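Local coordinates for LysM domain protein (Mycobacterium smegmatis, PDB 4OIT) that binds mannose as a bacterial lectin of the beta-prism II fold and forms a domain-swapped dimer, at residues L5-K10 and V58-N63; L11-S16 and L28-N33; D52-E57 and Y67-P72. All coordinates share one frame; numbering follows the deposited sequence.

Interaction 1: residues L5-K10 and V58-N63; sequences LTAGQK and VQTDGN. With BMA (beta-D-mannopyranose), chain I.
Val58 leans its CG2 methyl against Leu5, where CB of Leu5 lies 3.9 Å from CG2 of Val58 and the two side chains run at a slant to each other. CG2 takes that place because CG1 stands anti to the backbone N (chi1 -177°). Further along, the Thr60 CG2 methyl rests against the backbone of Gly8. Between these apolar touches the main chains join: Gly8 N donates to Val58 O at 2.6 Å, and Val58 N to Gln9 O at 2.9 Å. Gly8 and Gln9 thus both face Val58, a G1 beta bulge whose glycine has a positive phi. The Gln9 side chain turns back to its own segment, where its OE1 accepts an almost straight bond from Thr6 N. On the far side of 58-63, Asp61 OD1 takes Gln59 NE2 and Asn63 N from opposite faces of its carboxylate plane, leaving OD2 to meet mannose O2 at 2.8 Å. Gln59 NE2 reaches mannose O3 at 3.0 Å, its OE1 is bonded to Tyr67 OH, and Asn63 ND2 reaches mannose O2 at 3.2 Å. Gln59, Asp61 and Asn63, with Val65 and Tyr67, form the QxDxNxVxY mannose site of beta-prism II lectins.

Interaction 2: residues L11-S16 and L28-N33; sequences LERGGS and LQDDGN
Leu11 and Leu28 make the apolar part of this contact, their CB atoms 4.3 Å apart. With its CG anti to the backbone N (chi1 178°), Leu28 brings CD2 up to the backbone of 11-16, 3.6 Å from Leu11 O. Leu34 touches both leucines, and Val53 and Ala56 of strand 53-58 also pack on Leu28, so this residue sits in the hydrophobic interior between strands. The backbone supplies two hydrogen bonds: Gly14 N to Leu28 O at 2.8 Å, and Leu28 N to Gly15 O at 3.1 Å. They hold the type II turn Glu12-Gly15 against the end of strand 24-28. The type I turn Gln29-Gly32 belongs to a QxDxNxVxY sequence, the signature of mannose-binding beta-prism II lectins. Its polar side chains hold one another, as in the sequence 59-63: Asp31 OD1 accepts Gln29 NE2 and, as an Asx turn, Asn33 N, from opposite faces of the carboxylate plane, while Gln29 OE1 bonds to Tyr37 OH. The charged pair is looser. Arg13, its chain folding midway, turns one guanidinium face to Asp30 OD1, which stands 3.9 Å from Arg13 NE. The two planes are 25° apart and the N-H groups are directed elsewhere, so the attraction in this long salt bridge is electrostatic, at an exposed edge of the contact.

Interaction 3: residues D52-E57 and Y67-P72; sequences DVVRAE and YTAEKP. With BMA (beta-D-mannopyranose), chain I; MAN (alpha-D-mannopyranose), chain F.
Tyr67 crosses Arg55 at a slant, its side chain leading from the sheet to the sugar. Its CB sits over the centre of the Arg55 guanidinium, 4.0 Å from CZ of Arg55. CG and CD2 follow along NH2 of Arg55, which stands 3.9 Å from CG of Tyr67; the ring and guanidinium planes are 15° apart, and NH2 sits over one face of the ring, toward its rim. CE2 meets Glu57 OE2 at 3.6 Å, with the carboxylate turned steeply to the ring. CE1 and CZ pass mannose O4, and OH ends the chain, accepting from mannose O4 at 2.5 Å, with mannose O3 a second, longer partner at 3.2 Å. In the backbone, Tyr67 N donates to Arg55 O and Val54 N to Tyr67 O, so Val54 and Arg55 both face Tyr67 in a classic beta bulge. Ala69 N closes on Asp52 O, and Val54 CG1 is pressed tightly against Ala69 CB. Lys71 NZ makes a salt bridge to Asp52 OD2 at 3.2 Å. A salt bridge from Arg55 NE to Glu57 OE1, weak as a hydrogen bond, probably helps fix the guanidinium; its positive charge against the ring probably steadies the tyrosine whose hydroxyl accepts from mannose O4.

From the N terminus, strand 4-6 and the turn after it enter interaction 1, whose loop closes only at 58-63. Interaction 2 opens directly afterwards and closes a short loop at 28-33, lying wholly within the span of interaction 1. Interaction 3 opens at 52-57, before interaction 1 has closed, and ends at 67-72, so these two cross while interactions 2 and 3 follow in series. Leu5 packs on Leu11 between interactions 1 and 2, and Leu11 O meets Ala56 N between 2 and 3, joining strand 10-12 to hairpin 53-68. Interactions 1 and 3 share one mannose and both border the second subunit, toward which 67-72 leads out of the hairpin.

Interaction 1: residues L5-K10 and V58-N63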
loop_
_atom_site.group_PDB
_atom_site.type_symbol
_atom_site.label_atom_id
_atom_site.label_comp_id
_atom_site.label_asym_id
_atom_site.label_seq_id
_atom_site.Cartn_x
_atom_site.Cartn_y
_atom_site.Cartn_z
ATOM N N LEU B 5 4.766 -17.245 -14.465
ATOM C CA LEU B 5 5.417 -16.098 -13.840
ATOM C C LEU B 5 6.687 -16.597 -13.170
ATOM O O LEU B 5 6.649 -17.538 -12.379
ATOM C CB LEU B 5 4.514 -15.444 -12.792
ATOM C CG LEU B 5 3.207 -14.812 -13.276
ATOM C CD1 LEU B 5 2.400 -14.330 -12.081
ATOM C CD2 LEU B 5 3.438 -13.667 -14.250
ATOM N N THR B 6 7.810 -15.968 -13.501
ATOM C CA THR B 6 9.113 -16.335 -12.947
ATOM C C THR B 6 9.485 -15.398 -11.797
ATOM O O THR B 6 8.786 -14.420 -11.536
ATOM C CB THR B 6 10.199 -16.321 -14.040
ATOM O OG1 THR B 6 10.162 -15.073 -14.742
ATOM C CG2 THR B 6 9.958 -17.455 -15.027
ATOM N N ALA B 7 10.579 -15.713 -11.109
ATOM C CA ALA B 7 10.988 -14.991 -9.900
ATOM C C ALA B 7 10.981 -13.475 -10.088
ATOM O O ALA B 7 11.637 -12.948 -10.984
ATOM C CB ALA B 7 12.366 -15.457 -9.449
ATOM N N GLY B 8 10.230 -12.784 -9.237
ATOM C CA GLY B 8 10.127 -11.327 -9.293
ATOM C C GLY B 8 8.944 -10.801 -10.088
ATOM O O GLY B 8 8.648 -9.611 -10.034
ATOM N N GLN B 9 8.266 -11.673 -10.831
ATOM C CA GLN B 9 7.110 -11.256 -11.636
ATOM C C GLN B 9 5.862 -11.064 -10.789
ATOM O O GLN B 9 5.836 -11.409 -9.609
ATOM C CB GLN B 9 6.812 -12.273 -12.736
ATOM C CG GLN B 9 7.792 -12.247 -13.891
ATOM C CD GLN B 9 7.201 -12.846 -15.149
ATOM O OE1 GLN B 9 7.563 -13.948 -15.546
ATOM N NE2 GLN B 9 6.267 -12.132 -15.767
ATOM N N LYS B 10 4.828 -10.507 -11.410
ATOM C CA LYS B 10 3.553 -10.296 -10.740
ATOM C C LYS B 10 2.389 -10.216 -11.714
ATOM O O LYS B 10 2.556 -9.821 -12.868
ATOM C CB LYS B 10 3.605 -9.006 -9.923
ATOM C CG LYS B 10 3.777 -7.746 -10.758
ATOM C CD LYS B 10 3.882 -6.512 -9.883
ATOM C CE LYS B 10 4.322 -5.304 -10.692
ATOM N NZ LYS B 10 4.562 -4.115 -9.830
ATOM N N VAL B 58 5.165 -13.207 -7.488
ATOM C CA VAL B 58 6.050 -14.330 -7.223
ATOM C C VAL B 58 7.401 -13.712 -6.889
ATOM O O VAL B 58 8.094 -13.217 -7.776
ATOM C CB VAL B 58 6.183 -15.254 -8.456
ATOM C CG1 VAL B 58 7.060 -16.456 -8.136
ATOM C CG2 VAL B 58 4.816 -15.715 -8.940
ATOM N N GLN B 59 7.762 -13.729 -5.610
ATOM C CA GLN B 59 8.936 -13.002 -5.128
ATOM C C GLN B 59 10.244 -13.758 -5.348
ATOM O O GLN B 59 10.262 -14.984 -5.490
ATOM C CB GLN B 59 8.785 -12.686 -3.642
ATOM C CG GLN B 59 7.573 -11.822 -3.302
ATOM C CD GLN B 59 7.447 -11.491 -1.819
ATOM O OE1 GLN B 59 6.641 -10.646 -1.442
ATOM N NE2 GLN B 59 8.233 -12.150 -0.972
ATOM N N THR B 60 11.342 -13.005 -5.351
ATOM C CA THR B 60 12.688 -13.575 -5.485
ATOM C C THR B 60 13.102 -14.395 -4.260
ATOM O O THR B 60 14.003 -15.232 -4.352
ATOM C CB THR B 60 13.745 -12.479 -5.728
ATOM O OG1 THR B 60 13.599 -11.443 -4.749
ATOM C CG2 THR B 60 13.590 -11.884 -7.118
ATOM N N ASP B 61 12.445 -14.153 -3.122
ATOM C CA ASP B 61 12.670 -14.948 -1.904
ATOM C C ASP B 61 11.919 -16.289 -1.905
ATOM O O ASP B 61 12.002 -17.044 -0.939
ATOM C CB ASP B 61 12.345 -14.133 -0.634
ATOM C CG ASP B 61 10.855 -13.863 -0.452
ATOM O OD1 ASP B 61 10.023 -14.429 -1.193
ATOM O OD2 ASP B 61 10.507 -13.069 0.448
ATOM N N GLY B 62 11.183 -16.568 -2.979
ATOM C CA GLY B 62 10.518 -17.863 -3.170
ATOM C C GLY B 62 9.056 -17.906 -2.749
ATOM O O GLY B 62 8.396 -18.935 -2.890
ATOM N N ASN B 63 8.550 -16.785 -2.242
ATOM C CA ASN B 63 7.201 -16.716 -1.694
ATOM C C ASN B 63 6.255 -16.034 -2.678
ATOM O O ASN B 63 6.557 -14.953 -3.184
ATOM C CB ASN B 63 7.228 -15.944 -0.371
ATOM C CG ASN B 63 6.039 -16.252 0.529
ATOM O OD1 ASN B 63 5.237 -17.155 0.267
ATOM N ND2 ASN B 63 5.930 -15.499 1.612
HETATM C C1 BMA I . 7.472 -13.216 4.381
HETATM C C2 BMA I . 8.252 -12.573 3.225
HETATM C C3 BMA I . 7.518 -11.290 2.861
HETATM C C4 BMA I . 6.010 -11.483 2.693
HETATM C C5 BMA I . 5.305 -12.266 3.809
HETATM C C6 BMA I . 4.056 -12.864 3.174
HETATM O O1 BMA I . 7.958 -14.476 4.935
HETATM O O2 BMA I . 8.307 -13.467 2.080
HETATM O O3 BMA I . 8.054 -10.742 1.643
HETATM O O4 BMA I . 5.388 -10.184 2.653
HETATM O O5 BMA I . 6.035 -13.344 4.423
HETATM O O6 BMA I . 3.036 -13.019 4.164
#

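Interaction 2: residues L11-S16 and L28-N33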
loop_
_atom_site.group_PDB
_atom_site.type_symbol
_atom_site.label_atom_id
_atom_site.label_comp_id
_atom_site.label_asym_id
_atom_site.label_seq_id
_atom_site.Cartn_x
_atom_site.Cartn_y
_atom_site.Cartn_z
ATOM N N LEU B 11 1.213 -10.612 -11.233
ATOM C CA LEU B 11 -0.046 -10.212 -11.846
ATOM C C LEU B 11 -0.460 -8.918 -11.174
ATOM O O LEU B 11 -0.436 -8.821 -9.951
ATOM C CB LEU B 11 -1.146 -11.254 -11.634
ATOM C CG LEU B 11 -1.049 -12.597 -12.350
ATOM C CD1 LEU B 11 -2.296 -13.414 -12.055
ATOM C CD2 LEU B 11 -0.863 -12.434 -13.849
ATOM N N GLU B 12 -0.818 -7.922 -11.972
ATOM C CA GLU B 12 -1.405 -6.690 -11.454
ATOM C C GLU B 12 -2.921 -6.796 -11.610
ATOM O O GLU B 12 -3.418 -7.799 -12.127
ATOM C CB GLU B 12 -0.831 -5.481 -12.194
ATOM C CG GLU B 12 0.641 -5.233 -11.873
ATOM C CD GLU B 12 1.417 -4.607 -13.023
ATOM O OE1 GLU B 12 1.412 -5.173 -14.141
ATOM O OE2 GLU B 12 2.046 -3.550 -12.807
ATOM N N ARG B 13 -3.651 -5.782 -11.149
ATOM C CA ARG B 13 -5.117 -5.795 -11.215
ATOM C C ARG B 13 -5.613 -5.959 -12.644
ATOM O O ARG B 13 -5.292 -5.150 -13.512
ATOM C CB ARG B 13 -5.708 -4.507 -10.646
ATOM C CG ARG B 13 -5.368 -4.243 -9.189
ATOM C CD ARG B 13 -6.570 -3.706 -8.426
ATOM N NE ARG B 13 -7.227 -2.592 -9.109
ATOM C CZ ARG B 13 -8.333 -1.986 -8.678
ATOM N NH1 ARG B 13 -8.923 -2.372 -7.549
ATOM N NH2 ARG B 13 -8.853 -0.983 -9.378
ATOM N N GLY B 14 -6.400 -7.006 -12.875
ATOM C CA GLY B 14 -6.888 -7.339 -14.216
ATOM C C GLY B 14 -5.947 -8.244 -14.995
ATOM O O GLY B 14 -6.272 -8.679 -16.100
ATOM N N GLY B 15 -4.779 -8.528 -14.420
ATOM C CA GLY B 15 -3.779 -9.379 -15.058
ATOM C C GLY B 15 -4.163 -10.841 -14.953
ATOM O O GLY B 15 -4.774 -11.260 -13.966
ATOM N N SER B 16 -3.800 -11.617 -15.970
ATOM C CA SER B 16 -4.184 -13.023 -16.038
ATOM C C SER B 16 -3.031 -13.919 -16.460
ATOM O O SER B 16 -2.185 -13.525 -17.265
ATOM C CB SER B 16 -5.338 -13.217 -17.026
ATOM O OG SER B 16 -6.512 -12.556 -16.590
ATOM N N LEU B 28 -6.182 -12.187 -11.334
ATOM C CA LEU B 28 -6.308 -11.274 -10.204
ATOM C C LEU B 28 -7.319 -10.205 -10.597
ATOM O O LEU B 28 -7.036 -9.343 -11.432
ATOM C CB LEU B 28 -4.966 -10.636 -9.833
ATOM C CG LEU B 28 -4.989 -9.624 -8.674
ATOM C CD1 LEU B 28 -5.715 -10.171 -7.453
ATOM C CD2 LEU B 28 -3.575 -9.209 -8.292
ATOM N N GLN B 29 -8.503 -10.280 -9.996
ATOM C CA GLN B 29 -9.618 -9.412 -10.363
ATOM C C GLN B 29 -9.510 -8.040 -9.696
ATOM O O GLN B 29 -8.637 -7.807 -8.856
ATOM C CB GLN B 29 -10.943 -10.074 -9.978
ATOM C CG GLN B 29 -11.122 -11.478 -10.544
ATOM C CD GLN B 29 -12.518 -12.053 -10.338
ATOM O OE1 GLN B 29 -12.983 -12.853 -11.149
ATOM N NE2 GLN B 29 -13.187 -11.663 -9.256
ATOM N N ASP B 30 -10.408 -7.141 -10.091
ATOM C CA ASP B 30 -10.507 -5.800 -9.505
ATOM C C ASP B 30 -11.015 -5.800 -8.062
ATOM O O ASP B 30 -10.706 -4.883 -7.299
ATOM C CB ASP B 30 -11.416 -4.903 -10.358
ATOM C CG ASP B 30 -10.703 -4.314 -11.566
ATOM O OD1 ASP B 30 -9.469 -4.488 -11.694
ATOM O OD2 ASP B 30 -11.381 -3.663 -12.389
ATOM N N ASP B 31 -11.793 -6.816 -7.692
ATOM C CA ASP B 31 -12.322 -6.927 -6.323
ATOM C C ASP B 31 -11.305 -7.504 -5.323
ATOM O O ASP B 31 -11.613 -7.656 -4.145
ATOM C CB ASP B 31 -13.634 -7.731 -6.295
ATOM C CG ASP B 31 -13.448 -9.208 -6.634
ATOM O OD1 ASP B 31 -12.308 -9.652 -6.900
ATOM O OD2 ASP B 31 -14.465 -9.932 -6.635
ATOM N N GLY B 32 -10.108 -7.836 -5.803
ATOM C CA GLY B 32 -9.025 -8.314 -4.947
ATOM C C GLY B 32 -8.869 -9.824 -4.932
ATOM O O GLY B 32 -7.865 -10.339 -4.440
ATOM N N ASN B 33 -9.856 -10.538 -5.466
ATOM C CA ASN B 33 -9.834 -11.996 -5.458
ATOM C C ASN B 33 -8.980 -12.551 -6.595
ATOM O O ASN B 33 -9.132 -12.151 -7.750
ATOM C CB ASN B 33 -11.258 -12.551 -5.543
ATOM C CG ASN B 33 -11.386 -13.949 -4.953
ATOM O OD1 ASN B 33 -10.445 -14.485 -4.356
ATOM N ND2 ASN B 33 -12.564 -14.546 -5.112
#

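Interaction 3: residues D52-E57 and Y67-P72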
loop_
_atom_site.group_PDB
_atom_site.type_symbol
_atom_site.label_atom_id
_atom_site.label_comp_id
_atom_site.label_asym_id
_atom_site.label_seq_id
_atom_site.Cartn_x
_atom_site.Cartn_y
_atom_site.Cartn_z
ATOM N N ASP B 52 -8.799 -5.477 -0.855
ATOM C CA ASP B 52 -7.955 -4.445 -1.484
ATOM C C ASP B 52 -6.639 -4.956 -2.087
ATOM O O ASP B 52 -5.665 -4.204 -2.181
ATOM C CB ASP B 52 -7.647 -3.328 -0.479
ATOM C CG ASP B 52 -8.895 -2.736 0.134
ATOM O OD1 ASP B 52 -9.810 -2.359 -0.629
ATOM O OD2 ASP B 52 -8.956 -2.640 1.378
ATOM N N VAL B 53 -6.613 -6.219 -2.504
ATOM C CA VAL B 53 -5.420 -6.790 -3.125
ATOM C C VAL B 53 -5.234 -6.140 -4.494
ATOM O O VAL B 53 -6.156 -6.138 -5.307
ATOM C CB VAL B 53 -5.526 -8.322 -3.277
ATOM C CG1 VAL B 53 -4.323 -8.888 -4.021
ATOM C CG2 VAL B 53 -5.653 -8.983 -1.912
ATOM N N VAL B 54 -4.048 -5.582 -4.734
ATOM C CA VAL B 54 -3.750 -4.903 -6.008
ATOM C C VAL B 54 -2.644 -5.560 -6.837
ATOM O O VAL B 54 -2.464 -5.222 -8.008
ATOM C CB VAL B 54 -3.411 -3.409 -5.809
ATOM C CG1 VAL B 54 -4.626 -2.669 -5.271
ATOM C CG2 VAL B 54 -2.198 -3.222 -4.902
ATOM N N ARG B 55 -1.895 -6.478 -6.234
ATOM C CA ARG B 55 -0.945 -7.292 -6.988
ATOM C C ARG B 55 -0.718 -8.643 -6.327
ATOM O O ARG B 55 -0.956 -8.815 -5.130
ATOM C CB ARG B 55 0.389 -6.559 -7.180
ATOM C CG ARG B 55 1.257 -6.451 -5.936
ATOM C CD ARG B 55 2.602 -5.822 -6.269
ATOM N NE ARG B 55 3.451 -5.677 -5.086
ATOM C CZ ARG B 55 3.298 -4.745 -4.147
ATOM N NH1 ARG B 55 2.316 -3.849 -4.222
ATOM N NH2 ARG B 55 4.135 -4.711 -3.117
ATOM N N ALA B 56 -0.257 -9.592 -7.133
ATOM C CA ALA B 56 0.081 -10.930 -6.674
ATOM C C ALA B 56 1.431 -11.291 -7.271
ATOM O O ALA B 56 1.512 -11.726 -8.422
ATOM C CB ALA B 56 -0.987 -11.926 -7.101
ATOM N N GLU B 57 2.492 -11.095 -6.494
ATOM C CA GLU B 57 3.848 -11.251 -7.013
ATOM C C GLU B 57 4.555 -12.514 -6.530
ATOM O O GLU B 57 4.529 -12.852 -5.344
ATOM C CB GLU B 57 4.696 -10.004 -6.724
ATOM C CG GLU B 57 5.050 -9.742 -5.268
ATOM C CD GLU B 57 5.877 -8.476 -5.098
ATOM O OE1 GLU B 57 5.863 -7.623 -6.014
ATOM O OE2 GLU B 57 6.544 -8.329 -4.049
ATOM N N TYR B 67 -0.590 -8.876 -2.195
ATOM C CA TYR B 67 -0.414 -7.650 -1.414
ATOM C C TYR B 67 -1.586 -6.705 -1.605
ATOM O O TYR B 67 -2.187 -6.656 -2.676
ATOM C CB TYR B 67 0.869 -6.924 -1.817
ATOM C CG TYR B 67 2.124 -7.527 -1.243
ATOM C CD1 TYR B 67 2.525 -7.241 0.057
ATOM C CD2 TYR B 67 2.917 -8.372 -2.004
ATOM C CE1 TYR B 67 3.681 -7.787 0.585
ATOM C CE2 TYR B 67 4.073 -8.923 -1.486
ATOM C CZ TYR B 67 4.451 -8.628 -0.194
ATOM O OH TYR B 67 5.599 -9.174 0.322
ATOM N N THR B 68 -1.895 -5.948 -0.559
ATOM C CA THR B 68 -2.931 -4.926 -0.627
ATOM C C THR B 68 -2.326 -3.634 -1.136
ATOM O O THR B 68 -1.103 -3.492 -1.208
ATOM C CB THR B 68 -3.575 -4.639 0.743
ATOM O OG1 THR B 68 -2.639 -3.956 1.587
ATOM C CG2 THR B 68 -4.036 -5.929 1.413
ATOM N N ALA B 69 -3.192 -2.694 -1.489
ATOM C CA ALA B 69 -2.754 -1.347 -1.825
ATOM C C ALA B 69 -2.522 -0.578 -0.539
ATOM O O ALA B 69 -3.012 -0.962 0.527
ATOM C CB ALA B 69 -3.792 -0.631 -2.667
ATOM N N GLU B 70 -1.772 0.509 -0.644
ATOM C CA GLU B 70 -1.662 1.455 0.452
ATOM C C GLU B 70 -2.988 2.190 0.522
ATOM O O GLU B 70 -3.401 2.825 -0.450
ATOM C CB GLU B 70 -0.509 2.427 0.220
ATOM C CG GLU B 70 0.850 1.744 0.204
ATOM C CD GLU B 70 1.989 2.702 -0.074
ATOM O OE1 GLU B 70 1.842 3.582 -0.951
ATOM O OE2 GLU B 70 3.044 2.578 0.590
ATOM N N LYS B 71 -3.666 2.065 1.656
ATOM C CA LYS B 71 -4.998 2.637 1.836
ATOM C C LYS B 71 -4.901 4.017 2.483
ATOM O O LYS B 71 -4.222 4.176 3.501
ATOM C CB LYS B 71 -5.865 1.724 2.710
ATOM C CG LYS B 71 -5.896 0.270 2.258
ATOM C CD LYS B 71 -6.590 -0.626 3.274
ATOM C CE LYS B 71 -6.267 -2.096 3.031
ATOM N NZ LYS B 71 -7.064 -3.017 3.891
ATOM N N PRO B 72 -5.580 5.023 1.898
ATOM C CA PRO B 72 -5.637 6.324 2.544
ATOM C C PRO B 72 -6.598 6.288 3.727
ATOM O O PRO B 72 -7.765 5.943 3.557
ATOM C CB PRO B 72 -6.164 7.240 1.438
ATOM C CG PRO B 72 -6.994 6.352 0.579
ATOM C CD PRO B 72 -6.363 4.989 0.648
HETATM C C1 BMA I . 7.472 -13.216 4.381
HETATM C C2 BMA I . 8.252 -12.573 3.225
HETATM C C3 BMA I . 7.518 -11.290 2.861
HETATM C C4 BMA I . 6.010 -11.483 2.693
HETATM C C5 BMA I . 5.305 -12.266 3.809
HETATM C C6 BMA I . 4.056 -12.864 3.174
HETATM O O1 BMA I . 7.958 -14.476 4.935
HETATM O O2 BMA I . 8.307 -13.467 2.080
HETATM O O3 BMA I . 8.054 -10.742 1.643
HETATM O O4 BMA I . 5.388 -10.184 2.653
HETATM O O5 BMA I . 6.035 -13.344 4.423
HETATM O O6 BMA I . 3.036 -13.019 4.164
HETATM C C1 MAN F . -7.753 11.367 -4.084
HETATM C C2 MAN F . -6.313 11.323 -4.601
HETATM C C3 MAN F . -5.621 10.087 -4.028
HETATM C C4 MAN F . -5.834 9.968 -2.523
HETATM C C5 MAN F . -7.330 10.069 -2.207
HETATM C C6 MAN F . -7.581 9.962 -0.713
HETATM O O1 MAN F . -8.514 10.520 -4.975
HETATM O O2 MAN F . -5.643 12.474 -4.139
HETATM O O3 MAN F . -4.235 10.118 -4.286
HETATM O O4 MAN F . -5.321 8.732 -2.078
HETATM O O5 MAN F . -7.828 11.359 -2.658
HETATM O O6 MAN F . -8.817 9.304 -0.548
#